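Local coordinates for hypothetical protein ST1625 (Sulfolobus tokodaii, PDB 1WY6) that is of unknown function but folds as an archaeal helical repeat protein, a single chain of stacked helices containing three disulfide bonds, at residues E25-V30 and L62-S67; R9-A14 and L31-S36. One frame throughout, in Å; residues are numbered along the deposited sequence.

How the contacts relate
Read from the N terminus, the segments come in the order 9-14, 25-30, 31-36, 62-67, so the two contacts cross along the chain. Contact 2 closes a short loop, folding helix 23-36 back on helix 7-19 with 16 residues between its segments. Contact 1 opens within that loop and closes 31 residues later, on helix 55-65. Both draw on helix 23-36, with centres about 10 Å apart, and together they make it the common member between the first helix and the next part of the stack. They also touch directly: I29 CG2 lies 3.3 Å from K10 O, and the methyl of A14 packs on G26, I29 and V30.

Contact 1 (E25-V30 and L62-S67); sequences EGVKIV and LDKIGS
V27, V30, K64 and I65 meet through aliphatic carbon alone: no ring, amide or carboxylate enters this interface, so methyl and methylene groups take the place of faces and edges. The contact belongs to the stacking of a helical repeat protein, where segment 25-30 of helix 23-36 lies beside segment 62-67 of helix 55-65 and the two short segments run in roughly the same direction. The backbones come nearest at V27 and I65, whose CA atoms are 7.1 Å apart, and the two segments bury 190 Å² between them. V27 and I65 slide past one another in opposite senses, bringing V27 CG1 to 3.6 Å from I65 CG2. That same isoleucine methyl also approaches V27 CG2, at 4.0 Å, and so bears on both branches of the valine. I65 sets CG1 between its backbone N and carbonyl carbon (chi1 64°), and the extended chain beyond carries CD1 to V30, which it crosses at about a right angle. On the exposed flank the aliphatic part of K64 lies across V27, with CD 3.9 Å from V27 CG2, before the chain bends at its end and leads the ammonium group away; K64 also touches I23 and D24. A14 and F45 pack on V30 from other helices. The looser end of the patch is V30 CG1 against I65 CD1, at 4.1 Å.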
loop_
_atom_site.group_PDB
_atom_site.type_symbol
_atom_site.label_atom_id
_atom_site.label_comp_id
_atom_site.label_asym_id
_atom_site.label_seq_id
_atom_site.Cartn_x
_atom_site.Cartn_y
_atom_site.Cartn_z
ATOM N N GLU A 25 -14.848 -10.156 13.248
ATOM C CA GLU A 25 -14.751 -9.878 14.668
ATOM C C GLU A 25 -14.025 -8.553 14.912
ATOM O O GLU A 25 -14.550 -7.656 15.581
ATOM C CB GLU A 25 -14.010 -11.019 15.378
ATOM C CG GLU A 25 -14.775 -12.339 15.520
ATOM C CD GLU A 25 -14.834 -13.162 14.236
ATOM O OE1 GLU A 25 -14.001 -12.946 13.328
ATOM O OE2 GLU A 25 -15.712 -14.047 14.148
ATOM N N GLY A 26 -12.816 -8.431 14.371
ATOM C CA GLY A 26 -12.052 -7.209 14.556
ATOM C C GLY A 26 -12.726 -5.982 13.964
ATOM O O GLY A 26 -12.647 -4.899 14.533
ATOM N N VAL A 27 -13.396 -6.139 12.826
ATOM C CA VAL A 27 -14.080 -5.009 12.183
ATOM C C VAL A 27 -15.274 -4.526 13.001
ATOM O O VAL A 27 -15.537 -3.324 13.099
ATOM C CB VAL A 27 -14.546 -5.386 10.754
ATOM C CG1 VAL A 27 -15.478 -4.314 10.193
ATOM C CG2 VAL A 27 -13.338 -5.529 9.853
ATOM N N LYS A 28 -15.989 -5.474 13.594
ATOM C CA LYS A 28 -17.150 -5.164 14.412
ATOM C C LYS A 28 -16.691 -4.260 15.554
ATOM O O LYS A 28 -17.302 -3.225 15.824
ATOM C CB LYS A 28 -17.761 -6.463 14.951
ATOM C CG LYS A 28 -18.959 -6.270 15.866
ATOM C CD LYS A 28 -19.467 -7.610 16.385
ATOM C CE LYS A 28 -20.609 -7.430 17.383
ATOM N NZ LYS A 28 -21.830 -6.858 16.750
ATOM N N ILE A 29 -15.609 -4.658 16.215
ATOM C CA ILE A 29 -15.030 -3.883 17.313
ATOM C C ILE A 29 -14.639 -2.483 16.819
ATOM O O ILE A 29 -14.957 -1.473 17.454
ATOM C CB ILE A 29 -13.760 -4.558 17.867
ATOM C CG1 ILE A 29 -14.065 -5.989 18.315
ATOM C CG2 ILE A 29 -13.228 -3.765 19.059
ATOM C CD1 ILE A 29 -14.878 -6.066 19.549
ATOM N N VAL A 30 -13.948 -2.426 15.685
ATOM C CA VAL A 30 -13.520 -1.145 15.124
ATOM C C VAL A 30 -14.696 -0.210 14.841
ATOM O O VAL A 30 -14.615 0.986 15.105
ATOM C CB VAL A 30 -12.711 -1.344 13.814
ATOM C CG1 VAL A 30 -12.468 -0.004 13.142
ATOM C CG2 VAL A 30 -11.384 -2.020 14.120
ATOM N N LEU A 62 -8.783 -3.394 4.724
ATOM C CA LEU A 62 -8.921 -2.083 4.097
ATOM C C LEU A 62 -10.245 -1.915 3.352
ATOM O O LEU A 62 -10.843 -0.839 3.382
ATOM C CB LEU A 62 -7.753 -1.819 3.140
ATOM C CG LEU A 62 -6.406 -1.526 3.798
ATOM C CD1 LEU A 62 -5.345 -1.334 2.727
ATOM C CD2 LEU A 62 -6.528 -0.276 4.666
ATOM N N ASP A 63 -10.692 -2.973 2.679
ATOM C CA ASP A 63 -11.957 -2.947 1.943
ATOM C C ASP A 63 -13.126 -2.675 2.896
ATOM O O ASP A 63 -14.115 -2.051 2.531
ATOM C CB ASP A 63 -12.200 -4.295 1.262
ATOM C CG ASP A 63 -11.401 -4.468 -0.018
ATOM O OD1 ASP A 63 -11.304 -5.620 -0.481
ATOM O OD2 ASP A 63 -10.884 -3.474 -0.569
ATOM N N LYS A 64 -13.010 -3.150 4.126
ATOM C CA LYS A 64 -14.098 -2.968 5.079
ATOM C C LYS A 64 -14.029 -1.695 5.897
ATOM O O LYS A 64 -15.040 -1.019 6.079
ATOM C CB LYS A 64 -14.169 -4.166 6.020
ATOM C CG LYS A 64 -14.822 -5.397 5.412
ATOM C CD LYS A 64 -14.699 -6.587 6.344
ATOM C CE LYS A 64 -15.693 -7.679 5.984
ATOM N NZ LYS A 64 -15.713 -7.953 4.526
ATOM N N ILE A 65 -12.837 -1.346 6.366
ATOM C CA ILE A 65 -12.712 -0.172 7.219
ATOM C C ILE A 65 -11.762 0.936 6.772
ATOM O O ILE A 65 -11.611 1.937 7.465
ATOM C CB ILE A 65 -12.322 -0.617 8.639
ATOM C CG1 ILE A 65 -10.938 -1.276 8.623
ATOM C CG2 ILE A 65 -13.350 -1.622 9.158
ATOM C CD1 ILE A 65 -10.466 -1.746 9.988
ATOM N N GLY A 66 -11.129 0.769 5.620
ATOM C CA GLY A 66 -10.209 1.787 5.152
ATOM C C GLY A 66 -10.811 3.182 5.122
ATOM O O GLY A 66 -10.175 4.151 5.531
ATOM N N SER A 67 -12.048 3.272 4.645
ATOM C CA SER A 67 -12.755 4.540 4.515
ATOM C C SER A 67 -12.951 5.334 5.803
ATOM O O SER A 67 -13.214 6.532 5.745
ATOM C CB SER A 67 -14.119 4.307 3.847
ATOM O OG SER A 67 -14.959 3.491 4.648
#

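Contact 2 (R9-A14 and L31-S36); sequences RKLMDA and LEITKS
An apolar contact between antiparallel neighbouring helices joins K10 and L11 of helix 7-19 to I33 of helix 23-36, near the N-terminal end of the chain. The backbones are closest at L11 and I33, with CA atoms 7.8 Å apart, and I33 loses more surface to segment 9-14 than any other residue of 31-36. The CB of L11 points along the interface rather than into it, yet CD2 comes nearer and sits against both branches of I33, 3.8 Å from CG1 and 4.2 Å from CG2; the two side chains meet at a slant. The longer branch of I33 bends at chi2 (-60°), which takes its tip, CD1, to the other neighbour, 3.9 Å from K10 CB. The rest of K10 turns aside at chi2 and leaves the contact. Its NZ stays 6.8 Å from E32 OE2, too far for a salt bridge, though the opposite charges may attract weakly at the exposed side of the contact. Behind I33 the helix is ending: E32 O accepts both K35 N and S36 N, mixing 3-10 and alpha spacing in the last turn. S36 OG also donates to I33 O at 3.3 Å, bent to 104° at the oxygen and tilted 34° from the carbonyl plane, while S37 OG bonds to the same oxygen. I7, at the N-terminal start of helix 7-19, also touches I33, and W44 and F45 of helix 44-52 close over L11. Two helices folded back on each other through a short connection form an antiparallel alpha hairpin, an arrangement common in helical repeat proteins such as this one.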
loop_
_atom_site.group_PDB
_atom_site.type_symbol
_atom_site.label_atom_id
_atom_site.label_comp_id
_atom_site.label_asym_id
_atom_site.label_seq_id
_atom_site.Cartn_x
_atom_site.Cartn_y
_atom_site.Cartn_z
ATOM N N ARG A 9 -7.627 -0.308 24.502
ATOM C CA ARG A 9 -7.647 -1.726 24.829
ATOM C C ARG A 9 -8.543 -2.426 23.814
ATOM O O ARG A 9 -8.172 -3.447 23.238
ATOM C CB ARG A 9 -8.185 -1.950 26.239
ATOM C CG ARG A 9 -7.266 -1.462 27.349
ATOM C CD ARG A 9 -7.910 -1.686 28.713
ATOM N NE ARG A 9 -8.202 -3.098 28.958
ATOM C CZ ARG A 9 -8.865 -3.556 30.017
ATOM N NH1 ARG A 9 -9.313 -2.715 30.941
ATOM N NH2 ARG A 9 -9.077 -4.859 30.155
ATOM N N LYS A 10 -9.725 -1.861 23.596
ATOM C CA LYS A 10 -10.661 -2.418 22.631
ATOM C C LYS A 10 -10.030 -2.479 21.243
ATOM O O LYS A 10 -10.259 -3.430 20.499
ATOM C CB LYS A 10 -11.941 -1.585 22.603
ATOM C CG LYS A 10 -12.941 -1.998 23.673
ATOM C CD LYS A 10 -13.530 -3.373 23.338
ATOM C CE LYS A 10 -14.257 -4.005 24.522
ATOM N NZ LYS A 10 -13.325 -4.409 25.617
ATOM N N LEU A 11 -9.228 -1.470 20.905
ATOM C CA LEU A 11 -8.561 -1.425 19.606
ATOM C C LEU A 11 -7.498 -2.516 19.512
ATOM O O LEU A 11 -7.347 -3.145 18.469
ATOM C CB LEU A 11 -7.928 -0.047 19.359
ATOM C CG LEU A 11 -8.873 1.124 19.033
ATOM C CD1 LEU A 11 -8.057 2.390 18.833
ATOM C CD2 LEU A 11 -9.689 0.831 17.785
ATOM N N MET A 12 -6.766 -2.743 20.599
ATOM C CA MET A 12 -5.747 -3.784 20.608
ATOM C C MET A 12 -6.444 -5.131 20.483
ATOM O O MET A 12 -5.894 -6.083 19.928
ATOM C CB MET A 12 -4.930 -3.746 21.908
ATOM C CG MET A 12 -3.956 -2.581 22.002
ATOM S SD MET A 12 -2.863 -2.467 20.557
ATOM C CE MET A 12 -3.638 -1.158 19.644
ATOM N N ASP A 13 -7.664 -5.205 21.005
ATOM C CA ASP A 13 -8.436 -6.435 20.936
ATOM C C ASP A 13 -8.832 -6.672 19.486
ATOM O O ASP A 13 -8.767 -7.798 18.987
ATOM C CB ASP A 13 -9.686 -6.322 21.803
ATOM C CG ASP A 13 -10.496 -7.592 21.811
ATOM O OD1 ASP A 13 -9.920 -8.662 22.111
ATOM O OD2 ASP A 13 -11.709 -7.523 21.522
ATOM N N ALA A 14 -9.245 -5.598 18.817
ATOM C CA ALA A 14 -9.636 -5.671 17.417
ATOM C C ALA A 14 -8.405 -6.030 16.589
ATOM O O ALA A 14 -8.476 -6.871 15.701
ATOM C CB ALA A 14 -10.218 -4.325 16.958
ATOM N N LEU A 31 -15.783 -0.750 14.300
ATOM C CA LEU A 31 -16.954 0.060 13.999
ATOM C C LEU A 31 -17.630 0.559 15.268
ATOM O O LEU A 31 -18.347 1.556 15.235
ATOM C CB LEU A 31 -17.950 -0.726 13.144
ATOM C CG LEU A 31 -17.454 -1.124 11.746
ATOM C CD1 LEU A 31 -18.563 -1.839 10.977
ATOM C CD2 LEU A 31 -17.006 0.123 10.996
ATOM N N GLU A 32 -17.413 -0.139 16.380
ATOM C CA GLU A 32 -17.980 0.280 17.653
ATOM C C GLU A 32 -17.267 1.569 18.048
ATOM O O GLU A 32 -17.905 2.575 18.336
ATOM C CB GLU A 32 -17.750 -0.778 18.742
ATOM C CG GLU A 32 -18.406 -2.128 18.482
ATOM C CD GLU A 32 -18.168 -3.122 19.614
ATOM O OE1 GLU A 32 -18.385 -4.336 19.401
ATOM O OE2 GLU A 32 -17.770 -2.690 20.721
ATOM N N ILE A 33 -15.936 1.522 18.049
ATOM C CA ILE A 33 -15.101 2.669 18.400
ATOM C C ILE A 33 -15.437 3.859 17.509
ATOM O O ILE A 33 -15.534 4.998 17.975
ATOM C CB ILE A 33 -13.601 2.338 18.217
ATOM C CG1 ILE A 33 -13.196 1.185 19.141
ATOM C CG2 ILE A 33 -12.759 3.577 18.482
ATOM C CD1 ILE A 33 -13.403 1.468 20.627
ATOM N N THR A 34 -15.610 3.580 16.223
ATOM C CA THR A 34 -15.938 4.598 15.237
ATOM C C THR A 34 -17.225 5.348 15.581
ATOM O O THR A 34 -17.403 6.504 15.191
ATOM C CB THR A 34 -16.096 3.966 13.833
ATOM O OG1 THR A 34 -14.807 3.626 13.314
ATOM C CG2 THR A 34 -16.788 4.927 12.886
ATOM N N LYS A 35 -18.116 4.687 16.313
ATOM C CA LYS A 35 -19.389 5.292 16.697
ATOM C C LYS A 35 -19.285 6.127 17.971
ATOM O O LYS A 35 -19.973 7.139 18.121
ATOM C CB LYS A 35 -20.446 4.203 16.912
ATOM C CG LYS A 35 -20.711 3.302 15.715
ATOM C CD LYS A 35 -21.314 4.067 14.543
ATOM C CE LYS A 35 -21.806 3.118 13.448
ATOM N NZ LYS A 35 -22.981 2.296 13.881
ATOM N N SER A 36 -18.422 5.700 18.886
ATOM C CA SER A 36 -18.263 6.379 20.166
ATOM C C SER A 36 -17.216 7.489 20.248
ATOM O O SER A 36 -17.324 8.373 21.095
ATOM C CB SER A 36 -17.983 5.340 21.257
ATOM O OG SER A 36 -16.848 4.559 20.935
#